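Local coordinates for protein FACT complex subunit SPT16 (Ashbya gossypii, PDB 6A8M) that probably acts, as part of the FACT histone chaperone complex, to reorganize nucleosomes during transcription, replication and DNA repair, and is represented here by its N-terminal part, at residues Leu56-Thr64 with Ile76-Leu85; Arg126-Lys137 with His159-Ser167. One frame throughout, in Å; residues are numbered along the deposited sequence.

Interaction 1: residues Leu56-Thr64 with Ile76-Leu85; sequences LLGYEFPTT and ITSAAKTRYL
K81 lies along F61 and reaches P62. K81 CB sits 3.9 Å from both CD2 and CE2 of the F61 ring. K81 CG follows at 4.0 Å from F61 CD2. K81 CD comes nearest to the ring, 3.6 Å from F61 CD2. The lysine runs antiparallel to the phenylalanine side chain. K81 CE then passes the proline ring, 3.8 Å from P62 CD. The last torsion bends (chi4 81°) and brings NZ to the backbone: K81 NZ gives a weak hydrogen bond to P62 O and a shorter one, 2.7 Å, to water 1. That water also donates to T63 O and accepts weakly from S78 N. S78 caps helix 79-95, its OG accepting from K81 N.

L85 CD1 and Y84 CB extend the apolar surround of F61. L57 CD1 lies over one face of the ring, toward its rim, while L57 CD2 meets L85 CD2. F12 and F9 of helix 9-22 touch L57 and L85 in turn.

The T64 and T77 side chains lie next to each other with a common direction. T77 OG1 donates to T64 OG1 at 2.8 Å. T64 OG1 in turn donates to P62 O, from above the carbonyl plane. With T63, T64 forms a G1 beta bulge against L37. A valine in place of T64 would probably leave T77 OG1 without its acceptor and take one donor from P62 O. The chemistry is divided: aliphatic carbon lines the ring, and the T64 hydroxyl, the ammonium and one water serve the carbonyls of P62 and T63, with T77 OG1 bonded to T64 OG1.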
ATOM      1  N   LEU A  56      -4.551 -13.527   1.790  1.00 14.28           N
ATOM      2  CA  LEU A  56      -5.214 -14.824   1.917  1.00 15.52           C
ATOM      3  C   LEU A  56      -5.733 -15.059   3.326  1.00 16.01           C
ATOM      4  O   LEU A  56      -6.836 -15.601   3.508  1.00 16.42           O
ATOM      5  CB  LEU A  56      -4.246 -15.952   1.539  1.00 13.65           C
ATOM      6  CG  LEU A  56      -3.818 -16.119   0.083  1.00 13.70           C
ATOM      7  CD1 LEU A  56      -2.808 -17.251   0.050  1.00 14.36           C
ATOM      8  CD2 LEU A  56      -4.993 -16.400  -0.863  1.00 17.53           C
ATOM      9  N   LEU A  57      -4.935 -14.687   4.332  1.00 15.47           N
ATOM     10  CA  LEU A  57      -5.137 -15.113   5.708  1.00 17.87           C
ATOM     11  C   LEU A  57      -5.540 -13.990   6.643  1.00 20.19           C
ATOM     12  O   LEU A  57      -6.130 -14.273   7.693  1.00 21.48           O
ATOM     13  CB  LEU A  57      -3.853 -15.750   6.257  1.00 18.07           C
ATOM     14  CG  LEU A  57      -3.345 -16.922   5.425  1.00 20.11           C
ATOM     15  CD1 LEU A  57      -1.911 -17.254   5.824  1.00 22.49           C
ATOM     16  CD2 LEU A  57      -4.261 -18.119   5.579  1.00 23.19           C
ATOM     17  N   GLY A  58      -5.242 -12.737   6.292  1.00 19.53           N
ATOM     18  CA  GLY A  58      -5.427 -11.622   7.200  1.00 18.83           C
ATOM     19  C   GLY A  58      -4.263 -11.375   8.123  1.00 20.58           C
ATOM     20  O   GLY A  58      -4.276 -10.376   8.853  1.00 21.10           O
ATOM     21  N   TYR A  59      -3.239 -12.230   8.085  1.00 18.29           N
ATOM     22  CA  TYR A  59      -2.107 -12.183   9.003  1.00 17.69           C
ATOM     23  C   TYR A  59      -0.898 -12.729   8.276  1.00 18.57           C
ATOM     24  O   TYR A  59      -1.032 -13.568   7.383  1.00 18.81           O
ATOM     25  CB  TYR A  59      -2.317 -13.042  10.251  1.00 18.73           C
ATOM     26  CG  TYR A  59      -3.518 -12.645  11.041  1.00 22.67           C
ATOM     27  CD1 TYR A  59      -3.417 -11.668  12.018  1.00 25.47           C
ATOM     28  CD2 TYR A  59      -4.755 -13.213  10.797  1.00 24.65           C
ATOM     29  CE1 TYR A  59      -4.509 -11.283  12.754  1.00 27.36           C
ATOM     30  CE2 TYR A  59      -5.875 -12.821  11.530  1.00 28.96           C
ATOM     31  CZ  TYR A  59      -5.730 -11.851  12.513  1.00 30.17           C
ATOM     32  OH  TYR A  59      -6.808 -11.424  13.267  1.00 32.93           O
ATOM     33  N   GLU A  60       0.277 -12.258   8.673  1.00 17.83           N
ATOM     34  CA  GLU A  60       1.516 -12.856   8.200  1.00 18.77           C
ATOM     35  C   GLU A  60       1.800 -14.118   9.020  1.00 19.48           C
ATOM     36  O   GLU A  60       1.696 -14.107  10.252  1.00 18.39           O
ATOM     37  CB  GLU A  60       2.660 -11.842   8.296  1.00 20.99           C
ATOM     38  CG  GLU A  60       3.968 -12.339   7.731  1.00 23.04           C
ATOM     39  CD  GLU A  60       5.137 -11.393   7.944  1.00 25.48           C
ATOM     40  OE1 GLU A  60       5.502 -11.118   9.112  1.00 27.06           O
ATOM     41  OE2 GLU A  60       5.714 -10.949   6.944  1.00 24.91           O
ATOM     42  N   PHE A  61       2.105 -15.225   8.334  1.00 16.56           N
ATOM     43  CA  PHE A  61       2.469 -16.479   8.992  1.00 17.05           C
ATOM     44  C   PHE A  61       3.954 -16.702   8.776  1.00 17.88           C
ATOM     45  O   PHE A  61       4.364 -17.156   7.694  1.00 18.16           O
ATOM     46  CB  PHE A  61       1.665 -17.667   8.437  1.00 18.10           C
ATOM     47  CG  PHE A  61       0.311 -17.891   9.095  1.00 20.63           C
ATOM     48  CD1 PHE A  61      -0.519 -16.829   9.420  1.00 23.63           C
ATOM     49  CD2 PHE A  61      -0.143 -19.178   9.328  1.00 20.77           C
ATOM     50  CE1 PHE A  61      -1.766 -17.056  10.022  1.00 23.34           C
ATOM     51  CE2 PHE A  61      -1.388 -19.416   9.914  1.00 24.35           C
ATOM     52  CZ  PHE A  61      -2.199 -18.354  10.257  1.00 23.59           C
ATOM     53  N   PRO A  62       4.811 -16.357   9.730  1.00 18.10           N
ATOM     54  CA  PRO A  62       6.245 -16.560   9.522  1.00 17.23           C
ATOM     55  C   PRO A  62       6.583 -18.036   9.376  1.00 16.09           C
ATOM     56  O   PRO A  62       5.810 -18.923   9.753  1.00 16.89           O
ATOM     57  CB  PRO A  62       6.877 -15.969  10.786  1.00 18.84           C
ATOM     58  CG  PRO A  62       5.893 -14.952  11.227  1.00 20.42           C
ATOM     59  CD  PRO A  62       4.551 -15.582  10.956  1.00 18.90           C
ATOM     60  N   THR A  63       7.760 -18.281   8.794  1.00 15.65           N
ATOM     61  CA  THR A  63       8.314 -19.631   8.694  1.00 16.30           C
ATOM     62  C   THR A  63       7.309 -20.598   8.065  1.00 15.04           C
ATOM     63  O   THR A  63       6.970 -21.638   8.628  1.00 19.96           O
ATOM     64  CB  THR A  63       8.751 -20.108  10.082  1.00 18.52           C
ATOM     65  OG1 THR A  63       9.497 -19.062  10.716  1.00 22.65           O
ATOM     66  CG2 THR A  63       9.632 -21.309   9.979  1.00 20.47           C
ATOM     67  N   THR A  64       6.786 -20.208   6.905  1.00 14.71           N
ATOM     68  CA  THR A  64       5.667 -20.886   6.269  1.00 15.18           C
ATOM     69  C   THR A  64       5.872 -20.881   4.768  1.00 14.58           C
ATOM     70  O   THR A  64       6.285 -19.866   4.205  1.00 14.69           O
ATOM     71  CB  THR A  64       4.336 -20.188   6.602  1.00 15.12           C
ATOM     72  OG1 THR A  64       4.076 -20.337   7.996  1.00 15.45           O
ATOM     73  CG2 THR A  64       3.176 -20.766   5.798  1.00 15.56           C
ATOM     74  N   ILE A  76       3.182 -25.535   4.248  1.00 15.00           N
ATOM     75  CA  ILE A  76       4.123 -26.097   5.213  1.00 16.65           C
ATOM     76  C   ILE A  76       4.234 -25.084   6.336  1.00 16.32           C
ATOM     77  O   ILE A  76       4.663 -23.946   6.108  1.00 16.11           O
ATOM     78  CB  ILE A  76       5.503 -26.370   4.594  1.00 16.39           C
ATOM     79  CG1 ILE A  76       5.393 -27.296   3.382  1.00 18.00           C
ATOM     80  CG2 ILE A  76       6.489 -26.921   5.669  1.00 17.87           C
ATOM     81  CD1 ILE A  76       6.715 -27.512   2.655  1.00 19.09           C
ATOM     82  N   THR A  77       3.822 -25.471   7.536  1.00 17.23           N
ATOM     83  CA  THR A  77       3.812 -24.524   8.644  1.00 18.31           C
ATOM     84  C   THR A  77       3.786 -25.307   9.952  1.00 18.47           C
ATOM     85  O   THR A  77       3.598 -26.524   9.969  1.00 19.22           O
ATOM     86  CB  THR A  77       2.629 -23.553   8.538  1.00 19.05           C
ATOM     87  OG1 THR A  77       2.872 -22.414   9.372  1.00 21.85           O
ATOM     88  CG2 THR A  77       1.308 -24.230   8.952  1.00 17.59           C
ATOM     89  N   SER A  78       3.969 -24.587  11.051  1.00 18.94           N
ATOM     90  CA  SER A  78       4.152 -25.237  12.341  1.00 20.09           C
ATOM     91  C   SER A  78       2.839 -25.817  12.858  1.00 22.17           C
ATOM     92  O   SER A  78       1.748 -25.473  12.400  1.00 20.29           O
ATOM     93  CB  SER A  78       4.693 -24.238  13.359  1.00 22.81           C
ATOM     94  OG  SER A  78       3.711 -23.247  13.609  1.00 22.84           O
ATOM     95  N   ALA A  79       2.958 -26.694  13.860  1.00 23.67           N
ATOM     96  CA  ALA A  79       1.767 -27.302  14.436  1.00 25.24           C
ATOM     97  C   ALA A  79       0.847 -26.247  15.042  1.00 24.73           C
ATOM     98  O   ALA A  79      -0.382 -26.366  14.966  1.00 25.42           O
ATOM     99  CB  ALA A  79       2.170 -28.342  15.482  1.00 25.93           C
ATOM    100  N   ALA A  80       1.426 -25.212  15.658  1.00 25.59           N
ATOM    101  CA  ALA A  80       0.619 -24.158  16.269  1.00 26.67           C
ATOM    102  C   ALA A  80      -0.127 -23.344  15.218  1.00 28.59           C
ATOM    103  O   ALA A  80      -1.300 -23.003  15.405  1.00 30.85           O
ATOM    104  CB  ALA A  80       1.506 -23.249  17.115  1.00 27.81           C
ATOM    105  N   LYS A  81       0.533 -23.020  14.105  1.00 26.87           N
ATOM    106  CA  LYS A  81      -0.152 -22.280  13.052  1.00 24.98           C
ATOM    107  C   LYS A  81      -1.180 -23.149  12.351  1.00 23.56           C
ATOM    108  O   LYS A  81      -2.215 -22.640  11.898  1.00 22.99           O
ATOM    109  CB  LYS A  81       0.854 -21.725  12.043  1.00 24.30           C
ATOM    110  CG  LYS A  81       1.697 -20.588  12.609  1.00 26.80           C
ATOM    111  CD  LYS A  81       2.559 -19.943  11.549  1.00 27.77           C
ATOM    112  CE  LYS A  81       3.621 -19.050  12.176  1.00 29.23           C
ATOM    113  NZ  LYS A  81       4.785 -19.829  12.661  1.00 28.95           N
ATOM    114  N   THR A  82      -0.903 -24.450  12.243  1.00 22.39           N
ATOM    115  CA  THR A  82      -1.861 -25.380  11.664  1.00 25.42           C
ATOM    116  C   THR A  82      -3.181 -25.359  12.423  1.00 28.05           C
ATOM    117  O   THR A  82      -4.249 -25.537  11.821  1.00 29.23           O
ATOM    118  CB  THR A  82      -1.245 -26.785  11.638  1.00 26.64           C
ATOM    119  OG1 THR A  82      -0.132 -26.786  10.736  1.00 29.48           O
ATOM    120  CG2 THR A  82      -2.236 -27.811  11.165  1.00 25.87           C
ATOM    121  N   ARG A  83      -3.133 -25.090  13.731  1.00 29.84           N
ATOM    122  CA  ARG A  83      -4.355 -25.029  14.530  1.00 30.90           C
ATOM    123  C   ARG A  83      -5.306 -23.936  14.045  1.00 29.36           C
ATOM    124  O   ARG A  83      -6.530 -24.108  14.122  1.00 33.22           O
ATOM    125  CB  ARG A  83      -4.006 -24.818  16.006  1.00 32.22           C
ATOM    126  N   TYR A  84      -4.776 -22.810  13.545  1.00 23.80           N
ATOM    127  CA  TYR A  84      -5.644 -21.757  13.034  1.00 24.92           C
ATOM    128  C   TYR A  84      -6.293 -22.141  11.715  1.00 25.57           C
ATOM    129  O   TYR A  84      -7.306 -21.541  11.333  1.00 25.85           O
ATOM    130  CB  TYR A  84      -4.862 -20.461  12.837  1.00 28.47           C
ATOM    131  CG  TYR A  84      -4.275 -19.880  14.098  1.00 34.73           C
ATOM    132  CD1 TYR A  84      -5.092 -19.402  15.112  1.00 37.98           C
ATOM    133  CD2 TYR A  84      -2.894 -19.780  14.257  1.00 38.64           C
ATOM    134  CE1 TYR A  84      -4.553 -18.861  16.263  1.00 41.66           C
ATOM    135  CE2 TYR A  84      -2.345 -19.241  15.401  1.00 42.34           C
ATOM    136  CZ  TYR A  84      -3.177 -18.785  16.405  1.00 44.58           C
ATOM    137  OH  TYR A  84      -2.627 -18.243  17.547  1.00 48.10           O
ATOM    138  N   LEU A  85      -5.734 -23.134  11.017  1.00 22.86           N
ATOM    139  CA  LEU A  85      -6.139 -23.480   9.662  1.00 22.61           C
ATOM    140  C   LEU A  85      -6.906 -24.791   9.537  1.00 22.10           C
ATOM    141  O   LEU A  85      -7.669 -24.941   8.583  1.00 23.62           O
ATOM    142  CB  LEU A  85      -4.898 -23.568   8.753  1.00 22.91           C
ATOM    143  CG  LEU A  85      -4.014 -22.328   8.685  1.00 23.35           C
ATOM    144  CD1 LEU A  85      -2.763 -22.611   7.847  1.00 24.22           C
ATOM    145  CD2 LEU A  85      -4.805 -21.142   8.128  1.00 23.41           C
TER
HETATM  146  O   HOH W   1       5.672 -21.921  11.122  1.00 36.60           O

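Interaction 2: residues Arg126-Lys137 with His159-Ser167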
ATOM      1  N   ARG A 126       7.945 -29.953 -10.059  1.00 29.66           N
ATOM      2  CA  ARG A 126       8.494 -30.331 -11.360  1.00 33.41           C
ATOM      3  C   ARG A 126       7.501 -31.164 -12.162  1.00 31.94           C
ATOM      4  O   ARG A 126       7.497 -31.106 -13.396  1.00 32.12           O
ATOM      5  CB  ARG A 126       9.818 -31.072 -11.179  1.00 35.35           C
ATOM      6  CG  ARG A 126       9.721 -32.448 -10.522  1.00 39.54           C
ATOM      7  CD  ARG A 126      11.111 -32.986 -10.195  1.00 43.95           C
ATOM      8  NE  ARG A 126      11.100 -34.387  -9.765  1.00 46.50           N
ATOM      9  CZ  ARG A 126      11.435 -35.411 -10.544  1.00 49.13           C
ATOM     10  NH1 ARG A 126      11.815 -35.198 -11.799  1.00 51.09           N
ATOM     11  NH2 ARG A 126      11.398 -36.652 -10.069  1.00 49.05           N
ATOM     12  N   GLU A 127       6.647 -31.927 -11.482  1.00 31.50           N
ATOM     13  CA  GLU A 127       5.582 -32.644 -12.177  1.00 34.17           C
ATOM     14  C   GLU A 127       4.615 -31.670 -12.834  1.00 31.25           C
ATOM     15  O   GLU A 127       4.141 -31.910 -13.950  1.00 33.47           O
ATOM     16  CB  GLU A 127       4.845 -33.559 -11.195  1.00 38.35           C
ATOM     17  CG  GLU A 127       3.561 -34.168 -11.743  1.00 44.57           C
ATOM     18  CD  GLU A 127       3.796 -34.970 -13.014  1.00 51.83           C
ATOM     19  OE1 GLU A 127       4.876 -35.597 -13.146  1.00 53.94           O
ATOM     20  OE2 GLU A 127       2.900 -34.965 -13.888  1.00 54.82           O
ATOM     21  N   ALA A 128       4.334 -30.551 -12.161  1.00 25.50           N
ATOM     22  CA  ALA A 128       3.438 -29.538 -12.708  1.00 24.50           C
ATOM     23  C   ALA A 128       4.014 -28.908 -13.974  1.00 27.48           C
ATOM     24  O   ALA A 128       3.277 -28.647 -14.934  1.00 29.15           O
ATOM     25  CB  ALA A 128       3.157 -28.468 -11.646  1.00 20.63           C
ATOM     26  N   GLY A 129       5.314 -28.658 -13.998  1.00 28.32           N
ATOM     27  CA  GLY A 129       5.918 -27.990 -15.137  1.00 31.90           C
ATOM     28  C   GLY A 129       7.215 -27.310 -14.768  1.00 33.51           C
ATOM     29  O   GLY A 129       7.602 -27.223 -13.599  1.00 32.08           O
ATOM     30  N   SER A 130       7.895 -26.808 -15.805  1.00 33.96           N
ATOM     31  CA  SER A 130       9.215 -26.233 -15.597  1.00 35.14           C
ATOM     32  C   SER A 130       9.148 -24.767 -15.189  1.00 32.70           C
ATOM     33  O   SER A 130      10.080 -24.274 -14.548  1.00 32.78           O
ATOM     34  CB  SER A 130      10.075 -26.389 -16.856  1.00 41.59           C
ATOM     35  OG  SER A 130       9.428 -25.853 -17.995  1.00 44.77           O
ATOM     36  N   ALA A 131       8.079 -24.061 -15.553  1.00 31.10           N
ATOM     37  CA  ALA A 131       7.910 -22.663 -15.168  1.00 29.46           C
ATOM     38  C   ALA A 131       7.230 -22.600 -13.806  1.00 28.13           C
ATOM     39  O   ALA A 131       6.102 -23.088 -13.646  1.00 27.26           O
ATOM     40  CB  ALA A 131       7.090 -21.900 -16.207  1.00 29.54           C
ATOM     41  N   VAL A 132       7.900 -21.961 -12.845  1.00 25.83           N
ATOM     42  CA  VAL A 132       7.425 -21.848 -11.469  1.00 23.14           C
ATOM     43  C   VAL A 132       7.288 -20.374 -11.130  1.00 21.43           C
ATOM     44  O   VAL A 132       8.259 -19.625 -11.240  1.00 20.41           O
ATOM     45  CB  VAL A 132       8.393 -22.540 -10.491  1.00 24.30           C
ATOM     46  CG1 VAL A 132       7.745 -22.706  -9.131  1.00 22.24           C
ATOM     47  CG2 VAL A 132       8.843 -23.884 -11.052  1.00 24.76           C
ATOM     48  N   GLY A 133       6.103 -19.974 -10.673  1.00 20.28           N
ATOM     49  CA  GLY A 133       5.868 -18.587 -10.311  1.00 20.12           C
ATOM     50  C   GLY A 133       6.417 -18.309  -8.924  1.00 18.71           C
ATOM     51  O   GLY A 133       6.154 -19.057  -7.979  1.00 17.06           O
ATOM     52  N   LEU A 134       7.207 -17.245  -8.808  1.00 17.67           N
ATOM     53  CA  LEU A 134       7.907 -16.913  -7.580  1.00 17.86           C
ATOM     54  C   LEU A 134       7.826 -15.413  -7.335  1.00 17.00           C
ATOM     55  O   LEU A 134       7.678 -14.629  -8.272  1.00 17.98           O
ATOM     56  CB  LEU A 134       9.384 -17.316  -7.648  1.00 19.12           C
ATOM     57  CG  LEU A 134       9.710 -18.785  -7.894  1.00 21.56           C
ATOM     58  CD1 LEU A 134      11.202 -18.909  -8.071  1.00 22.33           C
ATOM     59  CD2 LEU A 134       9.243 -19.603  -6.714  1.00 21.54           C
ATOM     60  N   ALA A 135       7.925 -15.026  -6.060  1.00 16.03           N
ATOM     61  CA  ALA A 135       8.141 -13.625  -5.686  1.00 16.87           C
ATOM     62  C   ALA A 135       9.650 -13.396  -5.688  1.00 20.01           C
ATOM     63  O   ALA A 135      10.335 -13.561  -4.674  1.00 19.37           O
ATOM     64  CB  ALA A 135       7.485 -13.320  -4.339  1.00 16.57           C
ATOM     65  N   THR A 136      10.182 -13.037  -6.863  1.00 18.88           N
ATOM     66  CA  THR A 136      11.622 -13.168  -7.087  1.00 22.13           C
ATOM     67  C   THR A 136      12.425 -12.124  -6.325  1.00 25.06           C
ATOM     68  O   THR A 136      13.609 -12.354  -6.047  1.00 26.92           O
ATOM     69  CB  THR A 136      11.956 -13.098  -8.590  1.00 21.83           C
ATOM     70  OG1 THR A 136      11.472 -11.873  -9.160  1.00 22.01           O
ATOM     71  CG2 THR A 136      11.314 -14.266  -9.335  1.00 23.78           C
ATOM     72  N   LYS A 137      11.807 -11.012  -5.940  1.00 24.09           N
ATOM     73  CA  LYS A 137      12.531  -9.934  -5.276  1.00 25.03           C
ATOM     74  C   LYS A 137      12.441  -9.987  -3.758  1.00 25.03           C
ATOM     75  O   LYS A 137      13.110  -9.191  -3.092  1.00 26.41           O
ATOM     76  CB  LYS A 137      12.023  -8.579  -5.767  1.00 28.51           C
ATOM     77  CG  LYS A 137      11.997  -8.475  -7.284  1.00 34.45           C
ATOM     78  CD  LYS A 137      13.359  -8.774  -7.876  1.00 39.49           C
ATOM     79  CE  LYS A 137      13.288  -8.862  -9.392  1.00 43.05           C
ATOM     80  NZ  LYS A 137      12.472  -7.751  -9.944  1.00 44.14           N
ATOM     81  N   HIS A 159      16.842 -30.245 -12.263  1.00 51.92           N
ATOM     82  CA  HIS A 159      15.859 -30.190 -13.333  1.00 49.83           C
ATOM     83  C   HIS A 159      15.978 -28.840 -14.036  1.00 48.83           C
ATOM     84  O   HIS A 159      16.836 -28.023 -13.699  1.00 49.39           O
ATOM     85  CB  HIS A 159      14.471 -30.472 -12.766  1.00 49.10           C
ATOM     86  CG  HIS A 159      14.465 -31.589 -11.766  1.00 49.69           C
ATOM     87  ND1 HIS A 159      14.873 -31.420 -10.460  1.00 49.42           N
ATOM     88  CD2 HIS A 159      14.147 -32.899 -11.891  1.00 50.68           C
ATOM     89  CE1 HIS A 159      14.786 -32.572  -9.817  1.00 49.37           C
ATOM     90  NE2 HIS A 159      14.349 -33.486 -10.663  1.00 50.46           N
ATOM     91  N   GLY A 160      15.142 -28.612 -15.048  1.00 47.97           N
ATOM     92  CA  GLY A 160      15.294 -27.421 -15.869  1.00 48.92           C
ATOM     93  C   GLY A 160      14.344 -26.279 -15.545  1.00 49.11           C
ATOM     94  O   GLY A 160      13.837 -25.612 -16.454  1.00 50.58           O
ATOM     95  N   LEU A 161      14.119 -26.029 -14.256  1.00 47.95           N
ATOM     96  CA  LEU A 161      13.074 -25.105 -13.819  1.00 47.13           C
ATOM     97  C   LEU A 161      13.484 -23.652 -14.030  1.00 48.40           C
ATOM     98  O   LEU A 161      14.610 -23.257 -13.713  1.00 51.04           O
ATOM     99  CB  LEU A 161      12.753 -25.331 -12.338  1.00 43.75           C
ATOM    100  CG  LEU A 161      12.359 -26.750 -11.918  1.00 41.91           C
ATOM    101  CD1 LEU A 161      12.019 -26.818 -10.437  1.00 37.66           C
ATOM    102  CD2 LEU A 161      11.196 -27.270 -12.756  1.00 42.12           C
ATOM    103  N   ASN A 162      12.560 -22.852 -14.565  1.00 44.63           N
ATOM    104  CA  ASN A 162      12.757 -21.414 -14.686  1.00 40.32           C
ATOM    105  C   ASN A 162      11.800 -20.710 -13.736  1.00 36.36           C
ATOM    106  O   ASN A 162      10.579 -20.881 -13.835  1.00 32.93           O
ATOM    107  CB  ASN A 162      12.573 -20.918 -16.127  1.00 41.97           C
ATOM    108  CG  ASN A 162      11.274 -21.386 -16.771  1.00 42.32           C
ATOM    109  OD1 ASN A 162      11.097 -22.574 -17.047  1.00 45.34           O
ATOM    110  ND2 ASN A 162      10.383 -20.442 -17.067  1.00 38.93           N
ATOM    111  N   GLY A 163      12.364 -19.949 -12.803  1.00 34.31           N
ATOM    112  CA  GLY A 163      11.550 -19.101 -11.950  1.00 31.05           C
ATOM    113  C   GLY A 163      10.981 -17.925 -12.724  1.00 28.80           C
ATOM    114  O   GLY A 163      11.656 -17.297 -13.543  1.00 29.41           O
ATOM    115  N   VAL A 164       9.714 -17.629 -12.464  1.00 24.14           N
ATOM    116  CA  VAL A 164       8.979 -16.620 -13.211  1.00 22.54           C
ATOM    117  C   VAL A 164       8.437 -15.621 -12.203  1.00 21.66           C
ATOM    118  O   VAL A 164       7.667 -16.001 -11.321  1.00 20.19           O
ATOM    119  CB  VAL A 164       7.840 -17.245 -14.029  1.00 25.14           C
ATOM    120  CG1 VAL A 164       6.938 -16.170 -14.577  1.00 28.44           C
ATOM    121  CG2 VAL A 164       8.410 -18.133 -15.162  1.00 28.68           C
ATOM    122  N   ASP A 165       8.829 -14.354 -12.321  1.00 20.50           N
ATOM    123  CA  ASP A 165       8.305 -13.385 -11.366  1.00 20.15           C
ATOM    124  C   ASP A 165       6.821 -13.144 -11.611  1.00 19.43           C
ATOM    125  O   ASP A 165       6.376 -13.041 -12.756  1.00 21.00           O
ATOM    126  CB  ASP A 165       9.035 -12.057 -11.436  1.00 21.81           C
ATOM    127  CG  ASP A 165       8.630 -11.148 -10.304  1.00 23.61           C
ATOM    128  OD1 ASP A 165       9.151 -11.337  -9.179  1.00 27.20           O
ATOM    129  OD2 ASP A 165       7.757 -10.288 -10.528  1.00 23.52           O
ATOM    130  N   VAL A 166       6.048 -13.046 -10.529  1.00 17.78           N
ATOM    131  CA  VAL A 166       4.604 -12.933 -10.697  1.00 18.40           C
ATOM    132  C   VAL A 166       4.081 -11.608 -10.139  1.00 16.67           C
ATOM    133  O   VAL A 166       2.902 -11.496  -9.807  1.00 16.08           O
ATOM    134  CB  VAL A 166       3.878 -14.138 -10.053  1.00 19.96           C
ATOM    135  CG1 VAL A 166       4.270 -15.427 -10.740  1.00 23.43           C
ATOM    136  CG2 VAL A 166       4.188 -14.224  -8.548  1.00 19.78           C
ATOM    137  N   SER A 167       4.931 -10.572 -10.080  1.00 16.31           N
ATOM    138  CA  SER A 167       4.481  -9.297  -9.511  1.00 18.46           C
ATOM    139  C   SER A 167       3.292  -8.722 -10.274  1.00 16.49           C
ATOM    140  O   SER A 167       2.324  -8.259  -9.666  1.00 16.49           O
ATOM    141  CB  SER A 167       5.620  -8.280  -9.485  1.00 20.83           C
ATOM    142  OG  SER A 167       6.491  -8.546  -8.403  1.00 22.44           O
TER
HETATM  143  O   HOH W   2       9.404  -7.915  -9.480  1.00 44.36           O
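Strands 131-134 and 162-165 run parallel, their short axes 4.4 Å apart at closest and turned by 40°. A131 pairs with N162, V132 with G163, G133 with V164 and L134 with D165. The hydrogen bonds zigzag: N162 N to S130 O, V132 N to N162 O, V164 N to V132 O, L134 N to V164 O. A longer one, V166 N to L134 O at 3.2 Å, follows.

With helix 143-158 between them, the strands form a beta-alpha-beta unit. W152 of that helix packs on V132, L134 and L161. G163 has no side chain, and L134 CD1 lies 3.9 Å from its CA. On the other face, A131 CB meets V164 CG2. V166 CG1 packs 3.6 Å from G133 CA, where a CB would clash.

At one end, R126 CG sits between backbone N and carbonyl carbon (chi1 68°), and the extended chain lays CD over a face of the H159 imidazole, 3.5 Å from the ring centroid, a CH-pi contact. Its NH2 is salt-bridged to E123. At the other end, D165 OD1 accepts from T136 N nearly along the C-O axis. D165 OD2 accepts from S167 N, an Asx turn, and from water 2, which also accepts from K137 NZ.

In the fold
Interactions 1 and 2 both belong to the N-terminal lobe and reach the same six-stranded mixed sheet. Their centres are about 23 Å apart and their nearest atoms about 11 Å apart. They come in series along the chain: interaction 1 closes before interaction 2 opens. Interaction 1 lies where strands 64-68 and 72-77 meet the ends of helices 48-57 and 79-95. Interaction 2 forms the edge of the sheet, with 162-165 outermost. Strand 32-37 lies between them, pairing with 64-68 on one flank and 131-134 on the other. Helix 143-158 also touches both. The two contacts thus join different parts of one lobe; each also meets the M24 peptidase-like part, through Y59 with Y253 and S167 with Q377.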